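Local structure of regulator of polyketide synthase expression (Bifidobacterium adolescentis, 3ONQ) at residues B[86-91]-B[95-100]; B[228-233]-B[239-244]. The protein probably binds DNA through a PucR-type C-terminal helix-turn-helix domain and regulates transcription, perhaps that of polyketide synthase genes. All blocks are in the same frame, centred on the assembly; numbering follows the deposited sequence.

Contact 1 (B[86-91]-B[95-100])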
ATOM      1  N   VAL B  86      -7.290  25.614   0.116  1.00 30.88           N
ATOM      2  CA  VAL B  86      -5.944  25.537  -0.414  1.00 31.95           C
ATOM      3  C   VAL B  86      -4.953  25.414   0.752  1.00 37.62           C
ATOM      4  O   VAL B  86      -4.907  26.264   1.644  1.00 40.67           O
ATOM      5  CB  VAL B  86      -5.625  26.720  -1.366  1.00 32.63           C
ATOM      6  CG1 VAL B  86      -5.778  28.034  -0.656  1.00 34.67           C
ATOM      7  CG2 VAL B  86      -4.219  26.578  -1.959  1.00 36.46           C
ATOM      8  N   VAL B  87      -4.203  24.315   0.763  1.00 31.97           N
ATOM      9  CA  VAL B  87      -3.163  24.091   1.766  1.00 26.32           C
ATOM     10  C   VAL B  87      -1.857  24.665   1.263  1.00 31.66           C
ATOM     11  O   VAL B  87      -1.367  24.276   0.193  1.00 27.57           O
ATOM     12  CB  VAL B  87      -2.979  22.596   2.055  1.00 27.37           C
ATOM     13  CG1 VAL B  87      -1.729  22.361   2.914  1.00 24.07           C
ATOM     14  CG2 VAL B  87      -4.235  22.045   2.744  1.00 28.43           C
ATOM     15  N   ILE B  88      -1.296  25.592   2.032  1.00 29.45           N
ATOM     16  CA  ILE B  88      -0.087  26.298   1.625  1.00 27.86           C
ATOM     17  C   ILE B  88       1.022  26.045   2.623  1.00 34.68           C
ATOM     18  O   ILE B  88       0.784  26.042   3.829  1.00 29.14           O
ATOM     19  CB  ILE B  88      -0.344  27.810   1.520  1.00 29.94           C
ATOM     20  CG1 ILE B  88      -1.474  28.073   0.520  1.00 27.17           C
ATOM     21  CG2 ILE B  88       0.937  28.564   1.137  1.00 25.50           C
ATOM     22  CD1 ILE B  88      -1.716  29.538   0.233  1.00 31.57           C
ATOM     23  N   GLY B  89       2.231  25.819   2.123  1.00 32.34           N
ATOM     24  CA  GLY B  89       3.374  25.586   2.994  1.00 33.73           C
ATOM     25  C   GLY B  89       4.675  25.955   2.311  1.00 34.11           C
ATOM     26  O   GLY B  89       4.719  26.154   1.101  1.00 33.72           O
ATOM     27  N   THR B  90       5.747  26.051   3.080  1.00 31.93           N
ATOM     28  CA  THR B  90       7.026  26.425   2.503  1.00 39.01           C
ATOM     29  C   THR B  90       8.005  25.279   2.594  1.00 38.47           C
ATOM     30  O   THR B  90       7.915  24.426   3.482  1.00 37.14           O
ATOM     31  CB  THR B  90       7.632  27.652   3.188  1.00 41.63           C
ATOM     32  OG1 THR B  90       7.870  27.346   4.562  1.00 43.56           O
ATOM     33  CG2 THR B  90       6.677  28.828   3.096  1.00 41.30           C
ATOM     34  N   TYR B  91       8.937  25.252   1.654  1.00 35.09           N
ATOM     35  CA  TYR B  91       9.950  24.220   1.647  1.00 32.43           C
ATOM     36  C   TYR B  91      11.227  24.811   1.088  1.00 37.19           C
ATOM     37  O   TYR B  91      11.339  25.053  -0.111  1.00 34.20           O
ATOM     38  CB  TYR B  91       9.472  23.032   0.825  1.00 30.91           C
ATOM     39  CG  TYR B  91      10.480  21.933   0.750  1.00 32.82           C
ATOM     40  CD1 TYR B  91      10.591  21.002   1.769  1.00 34.59           C
ATOM     41  CD2 TYR B  91      11.345  21.840  -0.333  1.00 35.27           C
ATOM     42  CE1 TYR B  91      11.534  19.988   1.703  1.00 33.66           C
ATOM     43  CE2 TYR B  91      12.274  20.839  -0.412  1.00 38.54           C
ATOM     44  CZ  TYR B  91      12.368  19.916   0.606  1.00 36.02           C
ATOM     45  OH  TYR B  91      13.307  18.917   0.516  1.00 45.16           O
ATOM     46  N   LEU B  95       7.529  28.137  -2.051  1.00 29.80           N
ATOM     47  CA  LEU B  95       6.175  28.075  -1.507  1.00 28.62           C
ATOM     48  C   LEU B  95       5.391  27.082  -2.356  1.00 29.55           C
ATOM     49  O   LEU B  95       5.391  27.180  -3.582  1.00 29.36           O
ATOM     50  CB  LEU B  95       5.508  29.453  -1.548  1.00 26.75           C
ATOM     51  CG  LEU B  95       4.090  29.563  -0.980  1.00 33.55           C
ATOM     52  CD1 LEU B  95       3.868  30.918  -0.360  1.00 37.92           C
ATOM     53  CD2 LEU B  95       3.025  29.283  -2.057  1.00 34.62           C
ATOM     54  N   LEU B  96       4.748  26.113  -1.708  1.00 23.96           N
ATOM     55  CA  LEU B  96       3.918  25.137  -2.412  1.00 24.83           C
ATOM     56  C   LEU B  96       2.478  25.308  -1.968  1.00 26.70           C
ATOM     57  O   LEU B  96       2.210  25.504  -0.785  1.00 25.64           O
ATOM     58  CB  LEU B  96       4.370  23.698  -2.131  1.00 26.76           C
ATOM     59  CG  LEU B  96       5.546  23.117  -2.917  1.00 30.30           C
ATOM     60  CD1 LEU B  96       6.743  24.022  -2.851  1.00 26.83           C
ATOM     61  CD2 LEU B  96       5.897  21.718  -2.407  1.00 33.94           C
ATOM     62  N   ALA B  97       1.559  25.234  -2.924  1.00 20.78           N
ATOM     63  CA  ALA B  97       0.142  25.372  -2.648  1.00 25.76           C
ATOM     64  C   ALA B  97      -0.604  24.207  -3.270  1.00 27.72           C
ATOM     65  O   ALA B  97      -0.473  23.939  -4.470  1.00 25.91           O
ATOM     66  CB  ALA B  97      -0.386  26.686  -3.213  1.00 22.90           C
ATOM     67  N   LEU B  98      -1.394  23.532  -2.443  1.00 23.67           N
ATOM     68  CA  LEU B  98      -2.236  22.439  -2.877  1.00 26.19           C
ATOM     69  C   LEU B  98      -3.673  22.944  -2.904  1.00 29.82           C
ATOM     70  O   LEU B  98      -4.251  23.232  -1.856  1.00 26.84           O
ATOM     71  CB  LEU B  98      -2.127  21.287  -1.889  1.00 23.38           C
ATOM     72  CG  LEU B  98      -3.033  20.088  -2.175  1.00 29.50           C
ATOM     73  CD1 LEU B  98      -2.451  19.250  -3.308  1.00 23.69           C
ATOM     74  CD2 LEU B  98      -3.200  19.257  -0.916  1.00 34.17           C
ATOM     75  N   ALA B  99      -4.251  23.054  -4.096  1.00 22.64           N
ATOM     76  CA  ALA B  99      -5.616  23.561  -4.226  1.00 25.70           C
ATOM     77  C   ALA B  99      -6.625  22.435  -4.398  1.00 30.25           C
ATOM     78  O   ALA B  99      -6.375  21.447  -5.098  1.00 30.27           O
ATOM     79  CB  ALA B  99      -5.720  24.543  -5.394  1.00 25.64           C
ATOM     80  N   CYS B 100      -7.775  22.587  -3.764  1.00 24.27           N
ATOM     81  CA  CYS B 100      -8.850  21.642  -3.987  1.00 24.92           C
ATOM     82  C   CYS B 100      -9.522  21.998  -5.310  1.00 28.30           C
ATOM     83  O   CYS B 100      -9.876  23.155  -5.549  1.00 29.59           O
ATOM     84  CB  CYS B 100      -9.870  21.676  -2.838  1.00 27.89           C
ATOM     85  SG  CYS B 100     -11.249  20.549  -3.128  1.00 38.27           S
TER

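Contact 2 (B[228-233]-B[239-244]). With SO4 (sulfate ion), chain S.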
ATOM      1  N   TYR B 228      10.458   5.934 -39.194  1.00 33.70           N
ATOM      2  CA  TYR B 228       9.063   5.635 -38.927  1.00 30.33           C
ATOM      3  C   TYR B 228       8.877   5.060 -37.519  1.00 31.86           C
ATOM      4  O   TYR B 228       7.969   5.464 -36.783  1.00 35.06           O
ATOM      5  CB  TYR B 228       8.524   4.679 -40.004  1.00 38.16           C
ATOM      6  CG  TYR B 228       7.088   4.225 -39.806  1.00 53.73           C
ATOM      7  CD1 TYR B 228       6.025   4.963 -40.326  1.00 66.67           C
ATOM      8  CD2 TYR B 228       6.795   3.050 -39.120  1.00 53.46           C
ATOM      9  CE1 TYR B 228       4.706   4.549 -40.156  1.00 73.84           C
ATOM     10  CE2 TYR B 228       5.479   2.630 -38.942  1.00 64.48           C
ATOM     11  CZ  TYR B 228       4.442   3.382 -39.461  1.00 75.84           C
ATOM     12  OH  TYR B 228       3.140   2.965 -39.289  1.00 83.79           O
ATOM     13  N   ARG B 229       9.731   4.124 -37.130  1.00 27.72           N
ATOM     14  CA  ARG B 229       9.646   3.571 -35.774  1.00 31.66           C
ATOM     15  C   ARG B 229       9.875   4.593 -34.659  1.00 35.22           C
ATOM     16  O   ARG B 229       9.174   4.565 -33.643  1.00 31.66           O
ATOM     17  CB  ARG B 229      10.588   2.382 -35.599  1.00 28.38           C
ATOM     18  CG  ARG B 229      10.202   1.200 -36.476  1.00 32.02           C
ATOM     19  CD  ARG B 229      11.326   0.196 -36.535  1.00 32.59           C
ATOM     20  NE  ARG B 229      11.003  -0.932 -37.398  1.00 31.23           N
ATOM     21  CZ  ARG B 229      11.831  -1.947 -37.631  1.00 34.38           C
ATOM     22  NH1 ARG B 229      13.039  -1.973 -37.061  1.00 25.63           N
ATOM     23  NH2 ARG B 229      11.445  -2.938 -38.426  1.00 32.95           N
ATOM     24  N   LEU B 230      10.852   5.482 -34.827  1.00 31.89           N
ATOM     25  CA  LEU B 230      11.099   6.503 -33.802  1.00 28.85           C
ATOM     26  C   LEU B 230       9.890   7.420 -33.650  1.00 28.97           C
ATOM     27  O   LEU B 230       9.533   7.817 -32.545  1.00 29.96           O
ATOM     28  CB  LEU B 230      12.339   7.326 -34.125  1.00 27.35           C
ATOM     29  CG  LEU B 230      13.615   6.516 -34.300  1.00 28.46           C
ATOM     30  CD1 LEU B 230      14.765   7.436 -34.658  1.00 25.04           C
ATOM     31  CD2 LEU B 230      13.909   5.716 -33.040  1.00 29.00           C
ATOM     32  N   LYS B 231       9.265   7.745 -34.776  1.00 32.91           N
ATOM     33  CA  LYS B 231       8.086   8.595 -34.777  1.00 37.02           C
ATOM     34  C   LYS B 231       6.957   7.904 -34.007  1.00 40.58           C
ATOM     35  O   LYS B 231       6.290   8.521 -33.165  1.00 34.33           O
ATOM     36  CB  LYS B 231       7.675   8.918 -36.215  1.00 39.76           C
ATOM     37  CG  LYS B 231       6.469   9.835 -36.337  1.00 54.04           C
ATOM     38  CD  LYS B 231       6.283  10.299 -37.776  1.00 69.43           C
ATOM     39  CE  LYS B 231       4.833  10.680 -38.055  1.00 78.23           C
ATOM     40  NZ  LYS B 231       3.912   9.509 -37.927  1.00 81.97           N
ATOM     41  N   ARG B 232       6.772   6.617 -34.270  1.00 31.15           N
ATOM     42  CA  ARG B 232       5.765   5.845 -33.554  1.00 40.19           C
ATOM     43  C   ARG B 232       6.053   5.845 -32.053  1.00 41.17           C
ATOM     44  O   ARG B 232       5.151   6.035 -31.233  1.00 40.74           O
ATOM     45  CB  ARG B 232       5.713   4.411 -34.083  1.00 51.01           C
ATOM     46  CG  ARG B 232       4.668   3.537 -33.405  1.00 69.25           C
ATOM     47  CD  ARG B 232       4.990   2.050 -33.553  1.00 82.60           C
ATOM     48  NE  ARG B 232       4.915   1.592 -34.940  1.00 91.99           N
ATOM     49  CZ  ARG B 232       5.833   0.828 -35.533  1.00 93.18           C
ATOM     50  NH1 ARG B 232       6.909   0.432 -34.866  1.00 92.73           N
ATOM     51  NH2 ARG B 232       5.674   0.460 -36.797  1.00 92.29           N
ATOM     52  N   ALA B 233       7.313   5.636 -31.685  1.00 34.79           N
ATOM     53  CA  ALA B 233       7.686   5.649 -30.269  1.00 35.04           C
ATOM     54  C   ALA B 233       7.427   7.019 -29.629  1.00 32.13           C
ATOM     55  O   ALA B 233       7.107   7.101 -28.450  1.00 32.20           O
ATOM     56  CB  ALA B 233       9.138   5.238 -30.090  1.00 26.61           C
ATOM     57  N   TRP B 239       7.919  10.912 -26.097  1.00 32.16           N
ATOM     58  CA  TRP B 239       9.339  11.252 -26.162  1.00 31.79           C
ATOM     59  C   TRP B 239       9.919  10.921 -27.536  1.00 29.07           C
ATOM     60  O   TRP B 239       9.808   9.788 -28.008  1.00 27.15           O
ATOM     61  CB  TRP B 239      10.116  10.547 -25.044  1.00 26.12           C
ATOM     62  CG  TRP B 239       9.575  10.872 -23.671  1.00 26.87           C
ATOM     63  CD1 TRP B 239       8.795  10.081 -22.886  1.00 24.40           C
ATOM     64  CD2 TRP B 239       9.768  12.092 -22.950  1.00 26.33           C
ATOM     65  NE1 TRP B 239       8.496  10.728 -21.704  1.00 30.64           N
ATOM     66  CE2 TRP B 239       9.092  11.963 -21.718  1.00 31.72           C
ATOM     67  CE3 TRP B 239      10.461  13.278 -23.222  1.00 28.48           C
ATOM     68  CZ2 TRP B 239       9.073  12.986 -20.764  1.00 31.51           C
ATOM     69  CZ3 TRP B 239      10.449  14.292 -22.263  1.00 30.73           C
ATOM     70  CH2 TRP B 239       9.758  14.137 -21.056  1.00 29.79           C
ATOM     71  N   ASP B 240      10.506  11.936 -28.163  1.00 29.56           N
ATOM     72  CA  ASP B 240      11.056  11.869 -29.518  1.00 23.47           C
ATOM     73  C   ASP B 240      12.553  11.625 -29.459  1.00 24.38           C
ATOM     74  O   ASP B 240      13.323  12.509 -29.097  1.00 30.16           O
ATOM     75  CB  ASP B 240      10.785  13.197 -30.223  1.00 29.31           C
ATOM     76  CG  ASP B 240      11.286  13.222 -31.668  1.00 39.50           C
ATOM     77  OD1 ASP B 240      12.011  12.297 -32.080  1.00 32.62           O
ATOM     78  OD2 ASP B 240      10.956  14.191 -32.387  1.00 43.76           O
ATOM     79  N   ALA B 241      12.978  10.426 -29.825  1.00 27.70           N
ATOM     80  CA  ALA B 241      14.382  10.077 -29.704  1.00 25.52           C
ATOM     81  C   ALA B 241      15.283  10.991 -30.527  1.00 29.85           C
ATOM     82  O   ALA B 241      16.469  11.105 -30.230  1.00 28.88           O
ATOM     83  CB  ALA B 241      14.604   8.629 -30.092  1.00 31.72           C
ATOM     84  N   THR B 242      14.738  11.639 -31.560  1.00 27.75           N
ATOM     85  CA  THR B 242      15.570  12.503 -32.418  1.00 25.63           C
ATOM     86  C   THR B 242      15.890  13.838 -31.746  1.00 34.46           C
ATOM     87  O   THR B 242      16.738  14.598 -32.222  1.00 31.04           O
ATOM     88  CB  THR B 242      14.938  12.755 -33.828  1.00 31.25           C
ATOM     89  OG1 THR B 242      13.774  13.578 -33.708  1.00 31.57           O
ATOM     90  CG2 THR B 242      14.542  11.435 -34.490  1.00 31.89           C
ATOM     91  N   ASP B 243      15.217  14.120 -30.632  1.00 33.06           N
ATOM     92  CA  ASP B 243      15.494  15.339 -29.868  1.00 26.72           C
ATOM     93  C   ASP B 243      16.446  15.057 -28.710  1.00 22.61           C
ATOM     94  O   ASP B 243      16.207  14.150 -27.922  1.00 29.72           O
ATOM     95  CB  ASP B 243      14.200  15.940 -29.330  1.00 33.51           C
ATOM     96  CG  ASP B 243      14.447  17.170 -28.485  1.00 44.11           C
ATOM     97  OD1 ASP B 243      14.719  17.024 -27.278  1.00 48.15           O
ATOM     98  OD2 ASP B 243      14.381  18.286 -29.032  1.00 53.10           O
ATOM     99  N   PRO B 244      17.520  15.846 -28.590  1.00 28.67           N
ATOM    100  CA  PRO B 244      18.545  15.579 -27.569  1.00 29.24           C
ATOM    101  C   PRO B 244      17.974  15.502 -26.134  1.00 29.09           C
ATOM    102  O   PRO B 244      18.412  14.661 -25.346  1.00 24.08           O
ATOM    103  CB  PRO B 244      19.506  16.765 -27.708  1.00 31.17           C
ATOM    104  CG  PRO B 244      19.313  17.240 -29.104  1.00 37.60           C
ATOM    105  CD  PRO B 244      17.863  16.998 -29.442  1.00 27.25           C
TER
HETATM  106  S   SO4 S 266       7.859  -1.996 -39.025  1.00129.27           S
HETATM  107  O1  SO4 S 266       7.156  -1.682 -40.265  1.00132.99           O
HETATM  108  O2  SO4 S 266       6.929  -2.575 -38.056  1.00129.96           O
HETATM  109  O3  SO4 S 266       8.915  -2.961 -39.321  1.00127.20           O
HETATM  110  O4  SO4 S 266       8.428  -0.769 -38.475  1.00125.06           O
HETATM  111  O   HOH W   1      11.057   8.483 -30.223  1.00 28.16           O

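Contact 1 (B[86-91]-B[95-100])
Val87 and Gly89 join strand 86-91 to strand 95-100 through four backbone hydrogen bonds. The strands run antiparallel, their directions 172° apart, as the two arms of a beta hairpin. Val87 forms one hydrogen-bonded pair with Leu98, in which Leu98 N donates to Val87 O over 2.7 Å, in an almost straight bond (178°). Gly89 and Leu96 form the second pair, where Gly89 N lies 2.9 Å from Leu96 O. CA-H...O contacts fill in between these bonds: Val86 CA lies 3.2 Å from Leu98 O, which therefore accepts from Val87 N and also meets this weaker donor.

The apolar contacts fall on both faces of the sheet. On the face of Val86, Ile88, Leu95 and Ala97, the small Ala97 faces its pair partner Ile88 and is also met diagonally by Val86, with its CB 4.0 Å from Val86 CG2 and 4.1 Å from Ile88 CG1. The first torsion of Ile88 (chi1 -58°) places CG1 beside the backbone N and leaves CG2 anti to it, where it meets Leu95. There Ile88 CG2 packs 3.9 Å from Leu95 CD2, the two side chains crossing at a slant and the other Leu95 methyl also close by. On the face of Val87, Leu96 and Leu98, the contact is between the bases of the side chains, Val87 CB standing 4.2 Å from Leu98 CB.

Strand 86-91 is the outermost on this side of the sheet within the chain, and its far edge is met by side chains: Glu25 accepts from Ile88 N and Arg75 donates to Val86 O. Strand 94-100 instead continues the sheet through backbone bonds to strand 55-61. Helix 67-80 covers Ile88 and Leu95, while helices 21-33 and 132-149 cover the opposite face in an alpha-beta-alpha sandwich.

Contact 2 (B[228-233]-B[239-244])
Leu230 reaches from helix 223-237 to the loop 239-244 with both methyls: CD2 lies 4.2 Å from Ala241 CB, and CD1 rests 4.0 Å from Thr242 CG2. Next to these methyl contacts a water bridges the backbones, donating to Leu230 O and Trp239 O and accepting from Ala241 N. The loop is shaped by an Asx turn at Asp240, whose OD1 accepts from Thr242 N and, over 2.7 Å, from Thr242 OG1, both from the same face of the carboxylate.

These segments belong to the PucR helix-turn-helix domain, in which helix 223-237 is probably the recognition helix. Arg229, which makes no contact with residues 239-244, extends to a sulfate ion, probably from the crystallisation liquor. From CB, CG lies beside the backbone N (chi1 -65°) and the chain runs on extended; CG and CD pass alongside the sulfate, with CG 3.3 Å from sulfate O4. NE then donates to that same O4 over 2.8 Å, and at the tip NH2 donates to sulfate O3 over 2.7 Å (171°), so the ion lies at the guanidinium edge, in its plane. NH1 is hydrogen-bonded to Thr201 OG1. An alanine here would remove both strong bonds and is likely to leave the sulfate held from this helix by little more than the weak bond to O4 from NH2 of the poorly ordered Arg232.

Overall arrangement
Both contacts are largely buried, yet they lie on opposite sides of the chain's centre, about 37 Å apart between their centres, and share no secondary-structure element. Contact 1 belongs to the alpha-beta-alpha sandwich and joins two neighbouring strands, so direct backbone hydrogen bonds carry it, with aliphatic packing on either side. Contact 2 lies in the helix-turn-helix domain later in the chain and ties a helix to the loop that follows it; its cohesion comes from a few methyl groups and a bridging water. The burial is also less even there: residues 228-233 also carry partly exposed arginines that hold a sulfate, whereas helices cover both faces of the hairpin.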